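Local structure of probable alginate O-acetylase AlgJ (Pseudomonas putida, 4O8V) at residues V45-S54 / M253-F262. The protein probably adds acetyl groups to the O-2 and O-3 positions of mannuronate residues in alginate, working with AlgI and AlgF at the bacterial inner membrane. Sequence-based numbering, arbitrary orientation.
Sequences VRDTLQQHGS and MLKYLQSDAF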
ATOM      1  N   VAL A  45     -10.379  -7.049  11.405  1.00 26.05           N
ATOM      2  CA  VAL A  45      -9.394  -6.061  11.819  1.00 25.89           C
ATOM      3  C   VAL A  45     -10.068  -4.712  12.076  1.00 26.21           C
ATOM      4  O   VAL A  45      -9.824  -4.085  13.111  1.00 26.01           O
ATOM      5  CB  VAL A  45      -8.279  -5.911  10.771  1.00 29.29           C
ATOM      6  CG1 VAL A  45      -7.501  -4.645  11.030  1.00 25.05           C
ATOM      7  CG2 VAL A  45      -7.367  -7.161  10.790  1.00 27.21           C
ATOM      8  N   ARG A  46     -10.924  -4.277  11.155  1.00 24.11           N
ATOM      9  CA  ARG A  46     -11.690  -3.038  11.330  1.00 26.24           C
ATOM     10  C   ARG A  46     -12.469  -3.044  12.645  1.00 31.17           C
ATOM     11  O   ARG A  46     -12.488  -2.048  13.377  1.00 32.12           O
ATOM     12  CB  ARG A  46     -12.659  -2.829  10.171  1.00 26.89           C
ATOM     13  CG  ARG A  46     -13.563  -1.614  10.308  1.00 35.07           C
ATOM     14  CD  ARG A  46     -15.039  -2.032  10.389  1.00 38.36           C
ATOM     15  NE  ARG A  46     -15.940  -0.889  10.494  1.00 46.94           N
ATOM     16  CZ  ARG A  46     -16.644  -0.582  11.584  1.00 48.54           C
ATOM     17  NH1 ARG A  46     -16.557  -1.343  12.663  1.00 46.37           N
ATOM     18  NH2 ARG A  46     -17.442   0.481  11.589  1.00 50.09           N
ATOM     19  N   ASP A  47     -13.125  -4.161  12.932  1.00 29.45           N
ATOM     20  CA  ASP A  47     -13.952  -4.244  14.133  1.00 30.68           C
ATOM     21  C   ASP A  47     -13.073  -4.232  15.397  1.00 30.16           C
ATOM     22  O   ASP A  47     -13.421  -3.601  16.409  1.00 33.72           O
ATOM     23  CB  ASP A  47     -14.821  -5.508  14.109  1.00 30.07           C
ATOM     24  CG  ASP A  47     -15.920  -5.459  13.060  1.00 35.95           C
ATOM     25  OD1 ASP A  47     -16.184  -4.385  12.455  1.00 36.82           O
ATOM     26  OD2 ASP A  47     -16.547  -6.516  12.845  1.00 37.98           O
ATOM     27  N   THR A  48     -11.945  -4.937  15.338  1.00 27.77           N
ATOM     28  CA  THR A  48     -10.992  -4.985  16.452  1.00 31.11           C
ATOM     29  C   THR A  48     -10.424  -3.584  16.770  1.00 30.78           C
ATOM     30  O   THR A  48     -10.384  -3.159  17.933  1.00 30.67           O
ATOM     31  CB  THR A  48      -9.835  -5.951  16.139  1.00 30.53           C
ATOM     32  OG1 THR A  48     -10.347  -7.277  16.007  1.00 30.37           O
ATOM     33  CG2 THR A  48      -8.772  -5.920  17.225  1.00 33.46           C
ATOM     34  N   LEU A  49     -10.007  -2.867  15.730  1.00 27.48           N
ATOM     35  CA  LEU A  49      -9.513  -1.506  15.886  1.00 26.54           C
ATOM     36  C   LEU A  49     -10.586  -0.627  16.523  1.00 30.19           C
ATOM     37  O   LEU A  49     -10.303   0.109  17.472  1.00 32.95           O
ATOM     38  CB  LEU A  49      -9.077  -0.914  14.546  1.00 26.65           C
ATOM     39  CG  LEU A  49      -7.786  -1.534  13.967  1.00 24.21           C
ATOM     40  CD1 LEU A  49      -7.519  -1.025  12.546  1.00 23.27           C
ATOM     41  CD2 LEU A  49      -6.589  -1.194  14.830  1.00 25.21           C
ATOM     42  N   GLN A  50     -11.811  -0.711  16.011  0.52 29.16           N
ATOM     43  CA  GLN A  50     -12.880   0.156  16.494  0.52 33.00           C
ATOM     44  C   GLN A  50     -13.138  -0.095  17.976  0.52 34.57           C
ATOM     45  O   GLN A  50     -13.372   0.847  18.737  0.52 36.68           O
ATOM     46  CB  GLN A  50     -14.161  -0.045  15.681  0.52 36.60           C
ATOM     47  CG  GLN A  50     -15.325   0.836  16.138  0.52 42.86           C
ATOM     48  CD  GLN A  50     -16.359   1.073  15.046  0.52 46.10           C
ATOM     49  OE1 GLN A  50     -17.171   0.198  14.744  0.52 47.91           O
ATOM     50  NE2 GLN A  50     -16.338   2.267  14.457  0.52 46.92           N
ATOM     51  N   GLN A  51     -13.062  -1.358  18.384  1.00 28.85           N
ATOM     52  CA  GLN A  51     -13.298  -1.739  19.769  1.00 32.74           C
ATOM     53  C   GLN A  51     -12.258  -1.186  20.739  1.00 31.68           C
ATOM     54  O   GLN A  51     -12.529  -1.067  21.942  1.00 31.18           O
ATOM     55  CB  GLN A  51     -13.380  -3.257  19.874  1.00 36.15           C
ATOM     56  CG  GLN A  51     -14.727  -3.764  19.402  1.00 43.34           C
ATOM     57  CD  GLN A  51     -14.710  -5.221  19.006  1.00 52.12           C
ATOM     58  OE1 GLN A  51     -13.788  -5.973  19.356  1.00 56.45           O
ATOM     59  NE2 GLN A  51     -15.729  -5.634  18.256  1.00 53.06           N
ATOM     60  N   HIS A  52     -11.092  -0.845  20.213  1.00 28.81           N
ATOM     61  CA  HIS A  52     -10.032  -0.205  20.981  1.00 37.67           C
ATOM     62  C   HIS A  52     -10.032   1.304  20.782  1.00 38.28           C
ATOM     63  O   HIS A  52      -9.124   1.992  21.239  1.00 38.61           O
ATOM     64  CB  HIS A  52      -8.667  -0.780  20.581  1.00 40.10           C
ATOM     65  CG  HIS A  52      -8.441  -2.168  21.087  1.00 45.05           C
ATOM     66  ND1 HIS A  52      -9.207  -3.239  20.679  1.00 48.99           N
ATOM     67  CD2 HIS A  52      -7.567  -2.655  21.999  1.00 48.53           C
ATOM     68  CE1 HIS A  52      -8.806  -4.331  21.307  1.00 50.57           C
ATOM     69  NE2 HIS A  52      -7.811  -4.004  22.113  1.00 51.34           N
ATOM     70  N   GLY A  53     -11.034   1.802  20.062  1.00 34.79           N
ATOM     71  CA  GLY A  53     -11.165   3.224  19.808  1.00 39.62           C
ATOM     72  C   GLY A  53     -10.313   3.762  18.674  1.00 36.19           C
ATOM     73  O   GLY A  53     -10.065   4.968  18.628  1.00 36.67           O
ATOM     74  N   SER A  54      -9.855   2.881  17.778  1.00 32.42           N
ATOM     75  CA  SER A  54      -9.082   3.275  16.594  1.00 32.67           C
ATOM     76  C   SER A  54      -9.916   3.227  15.314  1.00 31.62           C
ATOM     77  O   SER A  54     -10.587   2.228  15.043  1.00 32.93           O
ATOM     78  CB  SER A  54      -7.860   2.363  16.397  1.00 31.92           C
ATOM     79  OG  SER A  54      -6.955   2.464  17.471  1.00 35.21           O
HETATM   80  N   MSE A 253      -0.306  -6.305   9.830  1.00 21.18           N
HETATM   81  CA  MSE A 253      -1.459  -5.805  10.585  1.00 24.81           C
HETATM   82  C   MSE A 253      -1.786  -6.730  11.750  1.00 27.43           C
HETATM   83  O   MSE A 253      -2.061  -6.256  12.856  1.00 25.87           O
HETATM   84  CB  MSE A 253      -2.693  -5.637   9.703  1.00 23.33           C
HETATM   85  CG  MSE A 253      -3.940  -5.258  10.481  1.00 24.83           C
HETATM   86 SE   MSE A 253      -3.768  -3.566  11.501  1.00 37.95          SE
HETATM   87  CE  MSE A 253      -4.033  -2.435   9.979  1.00 18.53           C
ATOM     88  N   LEU A 254      -1.744  -8.046  11.528  1.00 24.19           N
ATOM     89  CA  LEU A 254      -2.030  -8.965  12.646  1.00 29.14           C
ATOM     90  C   LEU A 254      -0.967  -8.841  13.750  1.00 30.61           C
ATOM     91  O   LEU A 254      -1.287  -8.886  14.958  1.00 28.95           O
ATOM     92  CB  LEU A 254      -2.141 -10.405  12.142  1.00 29.55           C
ATOM     93  CG  LEU A 254      -3.145 -10.604  10.998  1.00 31.36           C
ATOM     94  CD1 LEU A 254      -3.111 -12.052  10.495  1.00 30.53           C
ATOM     95  CD2 LEU A 254      -4.546 -10.227  11.455  1.00 33.05           C
ATOM     96  N   LYS A 255       0.288  -8.670  13.346  0.52 27.94           N
ATOM     97  CA  LYS A 255       1.364  -8.440  14.302  0.52 29.89           C
ATOM     98  C   LYS A 255       1.095  -7.189  15.125  0.52 30.28           C
ATOM     99  O   LYS A 255       1.228  -7.194  16.352  0.52 30.91           O
ATOM    100  CB  LYS A 255       2.709  -8.323  13.581  0.52 31.55           C
ATOM    101  CG  LYS A 255       3.885  -7.998  14.483  0.52 33.22           C
ATOM    102  CD  LYS A 255       5.192  -8.255  13.750  0.52 35.53           C
ATOM    103  CE  LYS A 255       6.348  -7.506  14.375  0.52 36.96           C
ATOM    104  NZ  LYS A 255       7.595  -7.725  13.586  0.52 38.93           N
ATOM    105  N   TYR A 256       0.701  -6.118  14.444  1.00 27.49           N
ATOM    106  CA  TYR A 256       0.383  -4.861  15.125  1.00 29.10           C
ATOM    107  C   TYR A 256      -0.728  -5.023  16.177  1.00 30.38           C
ATOM    108  O   TYR A 256      -0.616  -4.516  17.299  1.00 31.05           O
ATOM    109  CB  TYR A 256      -0.030  -3.786  14.105  1.00 29.38           C
ATOM    110  CG  TYR A 256      -0.394  -2.489  14.786  1.00 29.42           C
ATOM    111  CD1 TYR A 256       0.549  -1.779  15.505  1.00 29.73           C
ATOM    112  CD2 TYR A 256      -1.684  -1.990  14.720  1.00 28.97           C
ATOM    113  CE1 TYR A 256       0.214  -0.596  16.135  1.00 31.46           C
ATOM    114  CE2 TYR A 256      -2.031  -0.820  15.350  1.00 28.61           C
ATOM    115  CZ  TYR A 256      -1.090  -0.126  16.047  1.00 29.69           C
ATOM    116  OH  TYR A 256      -1.452   1.051  16.661  1.00 32.40           O
ATOM    117  N   LEU A 257      -1.792  -5.729  15.820  1.00 28.44           N
ATOM    118  CA  LEU A 257      -2.902  -5.921  16.759  1.00 30.63           C
ATOM    119  C   LEU A 257      -2.481  -6.685  18.005  1.00 31.90           C
ATOM    120  O   LEU A 257      -3.076  -6.513  19.059  1.00 34.50           O
ATOM    121  CB  LEU A 257      -4.058  -6.666  16.090  1.00 26.98           C
ATOM    122  CG  LEU A 257      -4.725  -5.920  14.926  1.00 31.34           C
ATOM    123  CD1 LEU A 257      -5.758  -6.811  14.267  1.00 31.90           C
ATOM    124  CD2 LEU A 257      -5.367  -4.638  15.434  1.00 30.82           C
ATOM    125  N   GLN A 258      -1.467  -7.537  17.883  1.00 31.41           N
ATOM    126  CA  GLN A 258      -0.984  -8.309  19.034  1.00 36.42           C
ATOM    127  C   GLN A 258       0.104  -7.577  19.820  1.00 36.62           C
ATOM    128  O   GLN A 258       0.575  -8.078  20.845  1.00 39.25           O
ATOM    129  CB  GLN A 258      -0.459  -9.673  18.567  1.00 38.25           C
ATOM    130  CG  GLN A 258      -1.520 -10.557  17.934  1.00 38.58           C
ATOM    131  CD  GLN A 258      -1.049 -11.999  17.752  1.00 49.43           C
ATOM    132  OE1 GLN A 258       0.135 -12.261  17.517  1.00 51.95           O
ATOM    133  NE2 GLN A 258      -1.982 -12.940  17.858  1.00 52.51           N
ATOM    134  N   SER A 259       0.496  -6.394  19.345  1.00 33.24           N
ATOM    135  CA  SER A 259       1.640  -5.688  19.919  1.00 34.05           C
ATOM    136  C   SER A 259       1.307  -4.904  21.192  1.00 38.54           C
ATOM    137  O   SER A 259       0.178  -4.441  21.392  1.00 35.86           O
ATOM    138  CB  SER A 259       2.243  -4.721  18.896  1.00 35.61           C
ATOM    139  OG  SER A 259       1.421  -3.569  18.744  1.00 34.37           O
ATOM    140  N   ASP A 260       2.316  -4.744  22.038  1.00 43.60           N
ATOM    141  CA  ASP A 260       2.205  -3.887  23.208  1.00 47.66           C
ATOM    142  C   ASP A 260       1.859  -2.450  22.814  1.00 49.43           C
ATOM    143  O   ASP A 260       1.103  -1.782  23.521  1.00 54.00           O
ATOM    144  CB  ASP A 260       3.502  -3.925  24.014  1.00 55.79           C
ATOM    145  CG  ASP A 260       3.626  -5.183  24.859  1.00 61.48           C
ATOM    146  OD1 ASP A 260       2.887  -6.156  24.607  1.00 61.40           O
ATOM    147  OD2 ASP A 260       4.465  -5.197  25.780  1.00 67.99           O
ATOM    148  N   ALA A 261       2.394  -1.986  21.682  1.00 44.56           N
ATOM    149  CA  ALA A 261       2.139  -0.627  21.220  1.00 43.02           C
ATOM    150  C   ALA A 261       0.647  -0.362  21.049  1.00 41.92           C
ATOM    151  O   ALA A 261       0.122   0.640  21.525  1.00 44.13           O
ATOM    152  CB  ALA A 261       2.861  -0.361  19.918  1.00 43.53           C
ATOM    153  N   PHE A 262      -0.035  -1.282  20.382  1.00 40.51           N
ATOM    154  CA  PHE A 262      -1.467  -1.152  20.172  1.00 37.66           C
ATOM    155  C   PHE A 262      -2.281  -1.359  21.456  1.00 42.45           C
ATOM    156  O   PHE A 262      -3.190  -0.592  21.742  1.00 45.77           O
ATOM    157  CB  PHE A 262      -1.930  -2.144  19.123  1.00 32.84           C
ATOM    158  CG  PHE A 262      -3.400  -2.124  18.904  1.00 33.01           C
ATOM    159  CD1 PHE A 262      -4.016  -0.990  18.388  1.00 32.88           C
ATOM    160  CD2 PHE A 262      -4.175  -3.228  19.224  1.00 33.21           C
ATOM    161  CE1 PHE A 262      -5.379  -0.959  18.194  1.00 34.28           C
ATOM    162  CE2 PHE A 262      -5.535  -3.213  19.016  1.00 34.84           C
ATOM    163  CZ  PHE A 262      -6.141  -2.075  18.497  1.00 32.71           C
TER
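Met-253, present as selenomethionine, meets Val-45 through the middle of its side chain. Its CG lies 3.7 Å from Val-45 CG1, and a bend at chi2 (59°) keeps SE beside the same methyl. Leu-254 adds a looser methyl contact from CD2 to Val-45 CG2. Leu-257 splits its two branches: CD1 packs on Val-45 CG2, while CD2 lies 3.7 Å from Leu-49 CD2 and also reaches Thr-48 CG2. Helices 45-51 and 253-257 run nearly parallel here, their axes 26° apart and 11.5 Å at closest approach. Both pack on one face of the parallel sheet of this SGNH hydrolase-like domain: Val-45 and Met-253 touch Trp-272, and Leu-49 and Met-253 touch Val-270, on strand 269-275. Ser-259 is the N-cap of the next short helix; its OG accepts from Phe-262 N at 3.2 Å. Phe-262 has CG anti to its N, and its ring reaches across to the end of helix 45-51. That helix ends in a Schellman motif, with Gly-53 at positive phi and Ser-54 N bonded to Leu-49 O. Phe-262 CE1 sits 3.6 Å from Leu-49 CD2. Ser-54 OG, bonded to Pro-267 O, lies at the ring edge. The His-52 ring turns one face to Phe-262, whose CE2 lies over the centre of the imidazole; the two planes are at 34°. A bond from His-52 ND1 to Thr-48 O, 3.0 Å, steadies that ring. An alanine at Phe-262 would remove the ring and is likely to open a gap beside Leu-49 and leave the His-52 face without this partner.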